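Local coordinates for GH26A (Muricauda sp. MAR_2010_75, PDB 6Q75), which probably cleaves glycosidic bonds in beta-mannan or a related polysaccharide, as a glycoside hydrolase of family 26 with a TIM-barrel fold, at residues E55-F60 with V92-D97; G112-D117 with W182-N187; K196-L201 with K242-L247; F296-N301 with T305-E310. One frame throughout, in Å; residues are numbered along the deposited sequence.

Contact 1: residues E55-F60 with V92-D97; sequences ENPSSF and VKEAID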
# COMPACT_ATOMS: atom_id res chain seq x y z
N GLU A 55 3.83 -15.48 3.75
CA GLU A 55 4.02 -16.91 4.05
C GLU A 55 2.69 -17.66 4.03
O GLU A 55 2.64 -18.84 3.63
CB GLU A 55 4.69 -17.07 5.41
CG GLU A 55 6.18 -16.74 5.41
CD GLU A 55 6.48 -15.32 5.87
OE1 GLU A 55 5.64 -14.42 5.64
OE2 GLU A 55 7.57 -15.11 6.46
N ASN A 56 1.63 -17.03 4.50
CA ASN A 56 0.28 -17.58 4.46
C ASN A 56 -0.63 -16.42 4.07
O ASN A 56 -1.19 -15.73 4.93
CB ASN A 56 -0.11 -18.19 5.81
CG ASN A 56 0.84 -19.26 6.26
OD1 ASN A 56 1.80 -19.00 6.99
ND2 ASN A 56 0.59 -20.48 5.82
N PRO A 57 -0.75 -16.16 2.77
CA PRO A 57 -1.19 -14.84 2.30
C PRO A 57 -2.67 -14.55 2.49
O PRO A 57 -3.10 -13.44 2.16
CB PRO A 57 -0.82 -14.85 0.81
CG PRO A 57 -0.69 -16.31 0.46
CD PRO A 57 -0.22 -17.01 1.68
N SER A 58 -3.46 -15.49 3.01
CA SER A 58 -4.84 -15.21 3.36
C SER A 58 -5.15 -15.53 4.83
O SER A 58 -6.32 -15.46 5.23
CB SER A 58 -5.77 -15.99 2.43
OG SER A 58 -5.77 -15.42 1.13
N SER A 59 -4.14 -15.85 5.64
CA SER A 59 -4.43 -16.38 6.97
C SER A 59 -5.17 -15.36 7.83
O SER A 59 -6.11 -15.72 8.55
CB SER A 59 -3.14 -16.84 7.67
OG SER A 59 -2.27 -15.76 7.94
N PHE A 60 -4.77 -14.09 7.79
CA PHE A 60 -5.46 -13.10 8.60
C PHE A 60 -6.68 -12.51 7.91
O PHE A 60 -7.62 -12.08 8.60
CB PHE A 60 -4.48 -12.01 9.04
CG PHE A 60 -3.43 -12.54 9.96
CD1 PHE A 60 -3.76 -12.89 11.26
CD2 PHE A 60 -2.13 -12.78 9.50
CE1 PHE A 60 -2.81 -13.44 12.11
CE2 PHE A 60 -1.17 -13.32 10.35
CZ PHE A 60 -1.51 -13.65 11.65
N VAL A 92 1.05 -14.42 -6.25
CA VAL A 92 0.25 -14.23 -7.46
C VAL A 92 -0.90 -15.22 -7.48
O VAL A 92 -2.04 -14.86 -7.81
CB VAL A 92 1.13 -14.38 -8.71
CG1 VAL A 92 0.24 -14.55 -9.94
CG2 VAL A 92 2.03 -13.18 -8.88
N LYS A 93 -0.63 -16.47 -7.09
CA LYS A 93 -1.67 -17.49 -7.13
C LYS A 93 -2.80 -17.15 -6.19
O LYS A 93 -3.98 -17.33 -6.52
CB LYS A 93 -1.10 -18.86 -6.77
CG LYS A 93 -2.09 -20.01 -6.98
N GLU A 94 -2.48 -16.63 -5.01
CA GLU A 94 -3.57 -16.30 -4.10
C GLU A 94 -4.25 -15.00 -4.49
O GLU A 94 -5.46 -14.87 -4.31
CB GLU A 94 -3.07 -16.28 -2.65
CG GLU A 94 -4.19 -15.99 -1.66
CD GLU A 94 -5.12 -17.18 -1.46
OE1 GLU A 94 -4.86 -18.26 -2.03
OE2 GLU A 94 -6.12 -17.05 -0.72
N ALA A 95 -3.50 -14.04 -5.06
CA ALA A 95 -4.13 -12.80 -5.51
C ALA A 95 -5.14 -13.07 -6.62
O ALA A 95 -6.22 -12.48 -6.65
CB ALA A 95 -3.09 -11.80 -6.00
N ILE A 96 -4.78 -13.95 -7.57
CA ILE A 96 -5.74 -14.28 -8.63
C ILE A 96 -6.95 -14.98 -8.05
O ILE A 96 -8.09 -14.67 -8.41
CB ILE A 96 -5.06 -15.12 -9.73
CG1 ILE A 96 -4.12 -14.24 -10.54
CG2 ILE A 96 -6.09 -15.74 -10.65
CD1 ILE A 96 -3.04 -15.03 -11.31
N ASP A 97 -6.74 -15.93 -7.13
CA ASP A 97 -7.88 -16.58 -6.50
C ASP A 97 -8.76 -15.57 -5.76
O ASP A 97 -9.99 -15.62 -5.88
CB ASP A 97 -7.44 -17.67 -5.50
CG ASP A 97 -7.00 -18.98 -6.18
OD1 ASP A 97 -7.13 -19.10 -7.41
OD2 ASP A 97 -6.58 -19.91 -5.44
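The flat carboxylate of Glu-94 meets Ser-58 obliquely: OG stands off the plane of CG, CD, OE1 and OE2, on the side of OE2 that faces CG. The Pro-57 ring comes in lower down the same side chain, its CG crossing at a slant above the aliphatic root, 3.9 Å from Glu-94 CB. Glu-94 is thus touched at two levels, by a hydroxyl at its polar end and by a proline near the backbone.

Ser-58 OG gives its proton to Glu-94 OE2. The modelled separation of 2.5 Å is very short for such a bond, and its exact length is doubtful. The direction fits the surroundings, since OG also accepts from the indole NH of Trp-75, which leaves its own hydrogen for the carboxylate. OE2 has a second partner in Lys-98, one turn further along the same helix, a charge that probably helps keep the acid ionised. The bend of Glu-94 at chi2 (74°) turns the carboxylate off the extended line and along Ser-58, and leaves CB and CG against the proline.

Backbones stay well apart, Pro-57 CA and Glu-94 CA being 7.0 Å from each other. Trp-75 of strand 74-78 touches Pro-57 and Glu-94 as well as Ala-95. A type I turn from Asn-56 to Ser-59 delivers Ser-58 to the N-cap position of helix 59-68, where its hydroxyl serves the neighbouring helix instead of capping its own. The contact therefore links two successive beta-alpha units on the outside of a TIM barrel.

Contact 2: residues G112-D117 with W182-N187; sequences GQPKHD and WFWWGN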
# COMPACT_ATOMS: atom_id res chain seq x y z
N GLY A 112 15.01 -4.93 0.85
CA GLY A 112 16.29 -4.46 1.33
C GLY A 112 16.92 -3.49 0.34
O GLY A 112 16.31 -3.06 -0.64
N GLN A 113 18.18 -3.15 0.60
CA GLN A 113 18.88 -2.14 -0.18
C GLN A 113 19.43 -2.72 -1.46
O GLN A 113 19.68 -3.92 -1.54
CB GLN A 113 20.03 -1.56 0.63
CG GLN A 113 19.53 -0.90 1.90
CD GLN A 113 20.65 -0.35 2.72
OE1 GLN A 113 21.63 0.17 2.18
NE2 GLN A 113 20.53 -0.49 4.03
N PRO A 114 19.65 -1.88 -2.48
CA PRO A 114 20.30 -2.38 -3.70
C PRO A 114 21.61 -3.08 -3.46
O PRO A 114 22.00 -3.96 -4.24
CB PRO A 114 20.49 -1.12 -4.55
CG PRO A 114 19.32 -0.25 -4.17
CD PRO A 114 19.17 -0.49 -2.66
N LYS A 115 22.35 -2.70 -2.41
CA LYS A 115 23.64 -3.31 -2.14
C LYS A 115 23.53 -4.70 -1.55
O LYS A 115 24.57 -5.35 -1.35
CB LYS A 115 24.46 -2.40 -1.21
CG LYS A 115 23.93 -2.25 0.20
CD LYS A 115 24.85 -1.36 1.06
N HIS A 116 22.32 -5.18 -1.25
CA HIS A 116 22.11 -6.46 -0.59
C HIS A 116 21.37 -7.43 -1.51
O HIS A 116 20.77 -7.03 -2.52
CB HIS A 116 21.33 -6.26 0.72
CG HIS A 116 22.10 -5.49 1.75
ND1 HIS A 116 21.52 -4.58 2.61
CD2 HIS A 116 23.43 -5.48 2.05
CE1 HIS A 116 22.44 -4.07 3.40
NE2 HIS A 116 23.61 -4.59 3.08
N ASP A 117 21.41 -8.71 -1.15
CA ASP A 117 20.66 -9.74 -1.85
C ASP A 117 19.62 -10.36 -0.92
O ASP A 117 19.82 -10.37 0.29
CB ASP A 117 21.59 -10.84 -2.37
CG ASP A 117 22.55 -10.34 -3.41
OD1 ASP A 117 22.11 -9.58 -4.30
OD2 ASP A 117 23.74 -10.74 -3.36
N TRP A 182 12.69 5.23 9.63
CA TRP A 182 13.10 3.87 9.96
C TRP A 182 13.51 3.02 8.76
O TRP A 182 14.41 2.18 8.90
CB TRP A 182 11.99 3.15 10.73
CG TRP A 182 10.58 3.40 10.26
CD1 TRP A 182 9.85 2.64 9.39
CD2 TRP A 182 9.71 4.47 10.68
NE1 TRP A 182 8.58 3.16 9.25
CE2 TRP A 182 8.47 4.28 10.02
CE3 TRP A 182 9.86 5.56 11.54
CZ2 TRP A 182 7.39 5.16 10.19
CZ3 TRP A 182 8.78 6.43 11.73
CH2 TRP A 182 7.56 6.23 11.05
N PHE A 183 12.89 3.19 7.60
CA PHE A 183 13.27 2.41 6.43
C PHE A 183 14.42 3.07 5.69
O PHE A 183 14.61 4.29 5.75
CB PHE A 183 12.07 2.26 5.48
CG PHE A 183 10.96 1.38 6.01
CD1 PHE A 183 11.23 0.13 6.55
CD2 PHE A 183 9.63 1.80 5.95
CE1 PHE A 183 10.20 -0.68 7.02
CE2 PHE A 183 8.61 1.01 6.44
CZ PHE A 183 8.89 -0.23 6.96
N TRP A 184 15.18 2.26 4.92
CA TRP A 184 16.32 2.84 4.22
C TRP A 184 15.89 3.89 3.20
O TRP A 184 16.67 4.79 2.88
CB TRP A 184 17.17 1.75 3.55
CG TRP A 184 16.51 0.96 2.45
CD1 TRP A 184 15.96 -0.28 2.55
CD2 TRP A 184 16.42 1.33 1.06
NE1 TRP A 184 15.49 -0.69 1.32
CE2 TRP A 184 15.77 0.28 0.39
CE3 TRP A 184 16.80 2.46 0.34
CZ2 TRP A 184 15.48 0.32 -0.99
CZ3 TRP A 184 16.52 2.50 -1.03
CH2 TRP A 184 15.86 1.43 -1.67
N TRP A 185 14.69 3.78 2.65
CA TRP A 185 14.19 4.77 1.70
C TRP A 185 13.50 5.95 2.39
O TRP A 185 12.94 6.81 1.71
CB TRP A 185 13.23 4.10 0.72
CG TRP A 185 12.01 3.51 1.38
CD1 TRP A 185 10.85 4.17 1.71
CD2 TRP A 185 11.81 2.14 1.73
NE1 TRP A 185 9.96 3.29 2.29
CE2 TRP A 185 10.52 2.04 2.32
CE3 TRP A 185 12.62 1.00 1.67
CZ2 TRP A 185 10.01 0.85 2.79
CZ3 TRP A 185 12.12 -0.20 2.13
CH2 TRP A 185 10.82 -0.26 2.71
N GLY A 186 13.53 5.99 3.73
CA GLY A 186 12.80 7.00 4.47
C GLY A 186 13.59 8.27 4.71
O GLY A 186 14.83 8.28 4.70
N ASN A 187 12.84 9.35 4.92
CA ASN A 187 13.39 10.67 5.20
C ASN A 187 14.47 11.10 4.21
O ASN A 187 15.53 11.59 4.59
CB ASN A 187 13.95 10.73 6.63
CG ASN A 187 14.28 12.14 7.06
OD1 ASN A 187 13.65 13.09 6.62
ND2 ASN A 187 15.26 12.28 7.93
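Gln-113 and Trp-184 bring their chains closest, CA to CA 7.1 Å, and each belongs to a type I turn, Gln-113 to His-116 on one side and Phe-183 to Gly-186 on the other. Between the turns stands the indole of Trp-184, and the first loop lies along one of its faces. Gln-113 CG sits over the five-membered ring, 3.7 Å from its centroid and 17° off the normal, which makes a good CH-pi contact. Pro-114 CD takes the six-membered ring in the same way, though more loosely, at 4.3 Å from the centroid. Trp-185 CE3 lies on the opposite face, so the indole is sandwiched between its own neighbour and the other loop.

Both loops leave the C-terminal ends of barrel strands, 104-108 and 170-173, the side on which TIM-barrel glycoside hydrolases carry their substrate groove; within the second loop Trp-182 hydrogen-bonds Glu-177.

The indole NH of Trp-184 is directed at the chain entering the first loop. Its hydrogen bond goes to Val-111 O, while Gly-112 O lies obliquely nearby, 3.2 Å from Trp-184 NE1. With chi1 at 64°, CG of Trp-184 is wedged between backbone N and carbonyl carbon, a setting that sends the ring across to the other turn. Gln-113 runs out straight beyond CG, past the root of the tryptophan in the opposing direction, its amide turned 38° from the ring plane and its NE2 bonded to Glu-129 O. Trp-135 and Met-138 of helix 132-138 pack against Trp-184 from outside the two loops.

Contact 3: residues K196-L201 with K242-L247; sequences KLWKQL and KYVDIL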
# COMPACT_ATOMS: atom_id res chain seq x y z
N LYS A 196 12.58 11.21 -6.49
CA LYS A 196 13.31 10.70 -7.65
C LYS A 196 13.30 9.17 -7.67
O LYS A 196 13.24 8.58 -8.76
CB LYS A 196 14.74 11.25 -7.64
CG LYS A 196 15.52 10.89 -8.92
CD LYS A 196 16.96 11.37 -8.86
CE LYS A 196 17.52 11.56 -10.29
NZ LYS A 196 18.80 12.33 -10.34
N LEU A 197 13.33 8.53 -6.50
CA LEU A 197 13.14 7.09 -6.44
C LEU A 197 11.74 6.70 -6.93
O LEU A 197 11.59 5.75 -7.70
CB LEU A 197 13.37 6.57 -5.01
CG LEU A 197 13.00 5.10 -4.77
CD1 LEU A 197 13.85 4.21 -5.70
CD2 LEU A 197 13.22 4.67 -3.28
N TRP A 198 10.71 7.42 -6.47
CA TRP A 198 9.35 7.12 -6.90
C TRP A 198 9.23 7.18 -8.42
O TRP A 198 8.68 6.27 -9.06
CB TRP A 198 8.39 8.10 -6.25
CG TRP A 198 6.94 7.83 -6.55
CD1 TRP A 198 6.22 8.26 -7.63
CD2 TRP A 198 6.05 7.06 -5.75
NE1 TRP A 198 4.92 7.80 -7.53
CE2 TRP A 198 4.79 7.06 -6.39
CE3 TRP A 198 6.19 6.35 -4.54
CZ2 TRP A 198 3.69 6.40 -5.86
CZ3 TRP A 198 5.09 5.69 -4.03
CH2 TRP A 198 3.86 5.71 -4.70
N LYS A 199 9.76 8.25 -9.02
CA LYS A 199 9.63 8.41 -10.46
C LYS A 199 10.44 7.37 -11.22
O LYS A 199 10.02 6.93 -12.30
CB LYS A 199 10.06 9.82 -10.87
CG LYS A 199 9.20 10.93 -10.28
CD LYS A 199 9.87 12.26 -10.54
CE LYS A 199 9.47 13.34 -9.56
NZ LYS A 199 10.35 14.53 -9.83
N GLN A 200 11.59 6.97 -10.68
CA GLN A 200 12.39 5.93 -11.33
C GLN A 200 11.68 4.58 -11.30
O GLN A 200 11.70 3.83 -12.29
CB GLN A 200 13.77 5.83 -10.65
CG GLN A 200 14.77 4.96 -11.40
CD GLN A 200 16.16 5.04 -10.77
OE1 GLN A 200 16.60 4.12 -10.07
NE2 GLN A 200 16.82 6.16 -10.97
N LEU A 201 11.05 4.25 -10.18
CA LEU A 201 10.26 3.03 -10.12
C LEU A 201 9.08 3.12 -11.08
O LEU A 201 8.74 2.15 -11.77
CB LEU A 201 9.78 2.77 -8.69
CG LEU A 201 8.96 1.47 -8.54
CD1 LEU A 201 9.88 0.27 -8.66
CD2 LEU A 201 8.25 1.41 -7.18
N LYS A 242 1.11 13.84 -11.09
CA LYS A 242 1.29 13.06 -12.30
C LYS A 242 1.66 11.61 -12.02
O LYS A 242 1.46 10.74 -12.88
CB LYS A 242 2.39 13.76 -13.12
CG LYS A 242 3.02 12.96 -14.21
CD LYS A 242 4.20 13.71 -14.78
CE LYS A 242 4.67 13.01 -16.04
NZ LYS A 242 4.82 13.95 -17.17
N TYR A 243 2.16 11.31 -10.82
CA TYR A 243 2.72 10.00 -10.50
C TYR A 243 1.94 9.26 -9.42
O TYR A 243 2.41 8.21 -8.97
CB TYR A 243 4.17 10.14 -10.03
CG TYR A 243 5.06 10.71 -11.10
CD1 TYR A 243 5.43 9.94 -12.18
CD2 TYR A 243 5.52 12.01 -11.03
CE1 TYR A 243 6.24 10.45 -13.18
CE2 TYR A 243 6.34 12.53 -12.03
CZ TYR A 243 6.69 11.74 -13.10
OH TYR A 243 7.49 12.25 -14.10
N VAL A 244 0.80 9.79 -8.98
CA VAL A 244 0.09 9.21 -7.83
C VAL A 244 -1.40 9.17 -8.15
O VAL A 244 -1.96 10.18 -8.59
CB VAL A 244 0.34 10.02 -6.54
CG1 VAL A 244 -0.51 9.46 -5.39
CG2 VAL A 244 1.84 10.05 -6.16
N ASP A 245 -2.05 8.01 -7.92
CA ASP A 245 -3.50 7.87 -8.07
C ASP A 245 -4.24 8.10 -6.75
O ASP A 245 -5.31 8.72 -6.74
CB ASP A 245 -3.86 6.46 -8.58
CG ASP A 245 -3.50 6.25 -10.05
OD1 ASP A 245 -3.99 7.01 -10.94
OD2 ASP A 245 -2.72 5.30 -10.33
N ILE A 246 -3.71 7.56 -5.67
CA ILE A 246 -4.39 7.56 -4.37
C ILE A 246 -3.35 7.89 -3.31
O ILE A 246 -2.22 7.40 -3.39
CB ILE A 246 -5.04 6.19 -4.11
CG1 ILE A 246 -6.09 5.89 -5.18
CG2 ILE A 246 -5.68 6.13 -2.69
CD1 ILE A 246 -6.96 4.74 -4.85
N LEU A 247 -3.73 8.69 -2.30
CA LEU A 247 -2.84 8.96 -1.18
C LEU A 247 -3.31 8.20 0.05
O LEU A 247 -4.51 8.03 0.27
CB LEU A 247 -2.73 10.46 -0.85
CG LEU A 247 -2.06 11.36 -1.91
CD1 LEU A 247 -2.93 11.59 -3.12
CD2 LEU A 247 -1.59 12.70 -1.29
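Trp-198 reaches Tyr-243 because its chi1 of -176° throws the indole out from the helix on the side opposite its own N, while Tyr-243, with chi1 of -63°, turns its ring toward the stem of Lys-199. The two aromatic side chains pass one another in contrary directions, and what meets is the pyrrole end of the indole and the root of the tyrosine: Trp-198 CD1 is 3.7 Å from Tyr-243 CB.

The polar bond is made to the backbone. Trp-198 NE1 donates to Tyr-243 O over 2.9 Å, nearly straight at 161°. The oxygen lies almost in the plane of the indole, at its edge, yet the nitrogen approaches the carbonyl from above the carbonyl plane. A largely buried NH is satisfied in this way, and the indole is pinned in its rotation.

Lys-199 uses its aliphatic part only. Its chain crosses the phenol at about a right angle, with CG over one face, 3.8 Å from the centroid of the Tyr-243 ring; CD follows near CE2, 3.8 Å away. Lys-242 CG covers the opposite face, so two lysine stems bracket the ring. Val-244 CG2 adds a looser touch, 4.1 Å from Trp-198 CZ2.

Toward the barrel, Trp-198 meets Trp-218 of strand 214-221 edge to face; Tyr-243 makes a similar edge-to-face pair with Tyr-202 of helix 194-208. Val-244 rests on Trp-218 too. Helix 194-208 is thereby fastened to the segment that runs into strand 246-251, an arrangement characteristic of the outer helical layer laid against the strands of a TIM barrel.

Contact 4: residues F296-N301 with T305-E310; sequences FMVWSN and TANSPE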
# COMPACT_ATOMS: atom_id res chain seq x y z
N PHE A 296 -9.67 0.89 4.76
CA PHE A 296 -8.69 0.66 5.81
C PHE A 296 -8.14 -0.74 5.60
O PHE A 296 -8.83 -1.59 5.04
CB PHE A 296 -9.31 0.81 7.22
CG PHE A 296 -10.39 -0.18 7.53
CD1 PHE A 296 -10.08 -1.50 7.89
CD2 PHE A 296 -11.72 0.21 7.56
CE1 PHE A 296 -11.10 -2.41 8.23
CE2 PHE A 296 -12.73 -0.69 7.89
CZ PHE A 296 -12.42 -2.01 8.23
N MET A 297 -6.90 -0.99 6.07
CA MET A 297 -6.32 -2.33 5.98
C MET A 297 -5.67 -2.66 7.31
O MET A 297 -4.63 -2.10 7.65
CB MET A 297 -5.28 -2.41 4.84
CG MET A 297 -4.87 -3.85 4.61
SD MET A 297 -3.50 -4.10 3.47
CE MET A 297 -2.17 -3.27 4.35
N VAL A 298 -6.29 -3.57 8.07
CA VAL A 298 -5.72 -3.97 9.35
C VAL A 298 -4.47 -4.82 9.14
O VAL A 298 -4.41 -5.65 8.22
CB VAL A 298 -6.77 -4.72 10.19
CG1 VAL A 298 -6.17 -5.19 11.50
CG2 VAL A 298 -7.92 -3.80 10.46
N TRP A 299 -3.47 -4.59 9.98
CA TRP A 299 -2.17 -5.26 9.82
C TRP A 299 -2.21 -6.63 10.47
O TRP A 299 -2.11 -6.75 11.69
CB TRP A 299 -1.07 -4.42 10.44
CG TRP A 299 0.29 -5.00 10.10
CD1 TRP A 299 1.07 -5.78 10.90
CD2 TRP A 299 0.97 -4.90 8.84
NE1 TRP A 299 2.23 -6.12 10.23
CE2 TRP A 299 2.18 -5.61 8.96
CE3 TRP A 299 0.68 -4.25 7.63
CZ2 TRP A 299 3.11 -5.70 7.90
CZ3 TRP A 299 1.60 -4.35 6.59
CH2 TRP A 299 2.79 -5.07 6.74
N SER A 300 -2.32 -7.69 9.66
CA SER A 300 -2.23 -9.06 10.18
C SER A 300 -2.92 -9.30 11.51
O SER A 300 -4.14 -9.11 11.61
CB SER A 300 -0.77 -9.47 10.25
OG SER A 300 -0.25 -9.45 8.90
N ASN A 301 -2.19 -9.75 12.54
CA ASN A 301 -2.91 -10.16 13.74
C ASN A 301 -3.30 -9.00 14.63
O ASN A 301 -3.85 -9.24 15.71
CB ASN A 301 -2.11 -11.18 14.58
CG ASN A 301 -3.01 -12.01 15.52
OD1 ASN A 301 -4.10 -12.43 15.13
ND2 ASN A 301 -2.57 -12.22 16.77
N THR A 305 -5.14 -8.48 18.25
CA THR A 305 -4.43 -7.92 19.39
C THR A 305 -4.75 -6.45 19.64
O THR A 305 -4.53 -5.96 20.75
CB THR A 305 -2.92 -8.09 19.20
OG1 THR A 305 -2.51 -7.34 18.07
CG2 THR A 305 -2.57 -9.55 18.97
N ALA A 306 -5.25 -5.73 18.64
CA ALA A 306 -5.51 -4.30 18.78
C ALA A 306 -7.00 -3.98 18.71
O ALA A 306 -7.36 -2.80 18.67
CB ALA A 306 -4.78 -3.51 17.69
N ASN A 307 -7.85 -5.00 18.66
CA ASN A 307 -9.28 -4.81 18.48
C ASN A 307 -10.01 -5.90 19.23
O ASN A 307 -9.73 -7.08 19.01
CB ASN A 307 -9.66 -4.88 16.99
CG ASN A 307 -9.04 -3.78 16.17
OD1 ASN A 307 -9.51 -2.61 16.16
ND2 ASN A 307 -7.98 -4.13 15.47
N SER A 308 -10.97 -5.53 20.07
CA SER A 308 -11.83 -6.55 20.62
C SER A 308 -12.73 -7.09 19.51
O SER A 308 -12.99 -6.40 18.52
CB SER A 308 -12.68 -5.97 21.75
OG SER A 308 -13.63 -5.09 21.18
N PRO A 309 -13.22 -8.33 19.65
CA PRO A 309 -14.19 -8.83 18.66
C PRO A 309 -15.40 -7.92 18.51
O PRO A 309 -15.93 -7.76 17.41
CB PRO A 309 -14.61 -10.20 19.22
CG PRO A 309 -13.50 -10.60 20.16
CD PRO A 309 -12.94 -9.31 20.72
N GLU A 310 -15.85 -7.33 19.61
CA GLU A 310 -16.98 -6.40 19.54
C GLU A 310 -16.66 -5.19 18.67
O GLU A 310 -17.53 -4.71 17.94
CB GLU A 310 -17.36 -5.96 20.95
CG GLU A 310 -17.91 -7.10 21.82
CD GLU A 310 -16.84 -8.06 22.37
OE1 GLU A 310 -15.63 -7.72 22.40
OE2 GLU A 310 -17.24 -9.17 22.82
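Asn-301 and Thr-305 face each other across one turn of helix, 302-305, directly after strand 293-299 of the TIM barrel, and here the contact is close. Thr-305 N donates to Asn-301 O over 2.9 Å, with an N-H...O angle of 162° and the donor in the carbonyl plane. This is the i to i+4 bond of an alpha turn, and it closes the single turn of helix that follows the strand. The methyl of Thr-305 lies beside the amide of Asn-301, CG2 3.5 Å from ND2, the two side chains crossing at about a right angle. Thr-305 OG1, placed between its backbone N and carbonyl carbon (chi1 64°), also hangs near Asn-301 O at 3.3 Å; any bond there is weak and not settled.

Close as it is, this end lies toward solvent, for Thr-305 is exposed. Both polar ends of the Asn-301 amide are held from outside the pair: OD1 by Lys-63 on helix 59-68, ND2 by Glu-304 within the short helix.

The buried end is the slack one. Val-298 and Asn-307 come no nearer than 4.5 Å, between CG1 of the valine and ND2 of the asparagine. Asn-307 is firmly held nonetheless, by partners outside the two segments: OD1 accepts from Leu-281 N, and ND2 gives to both Gly-279 O and Trp-302 O. Through Leu-281 and Gly-279 its amide ties the turn to the loop after strand 273-278. Just beyond it the chain enters helix 309-316, where the hydroxyl oxygen of Ser-308, the N-cap residue, takes the hydrogen of Arg-311 N.

In the fold
The four contacts follow one another along the chain and are spread round a single TIM barrel. Contacts 1 and 4 are sequence-distant neighbours, centres 18 Å apart, and touch where Phe-60 packs on Ser-300 and Asn-301, so the start of helix 59-68 meets the chain just past strand 293-299, which pairs with strand 46-51. Contacts 2 and 3 likewise touch, through Trp-185 and Leu-197, and share the connection between strands 170-173 and 214-221. Contact 3 lies across the chain's centre from contacts 1 and 4, with centres 26 and 29 Å away. Together they join early, middle and late parts of the chain, consistent with a closed barrel.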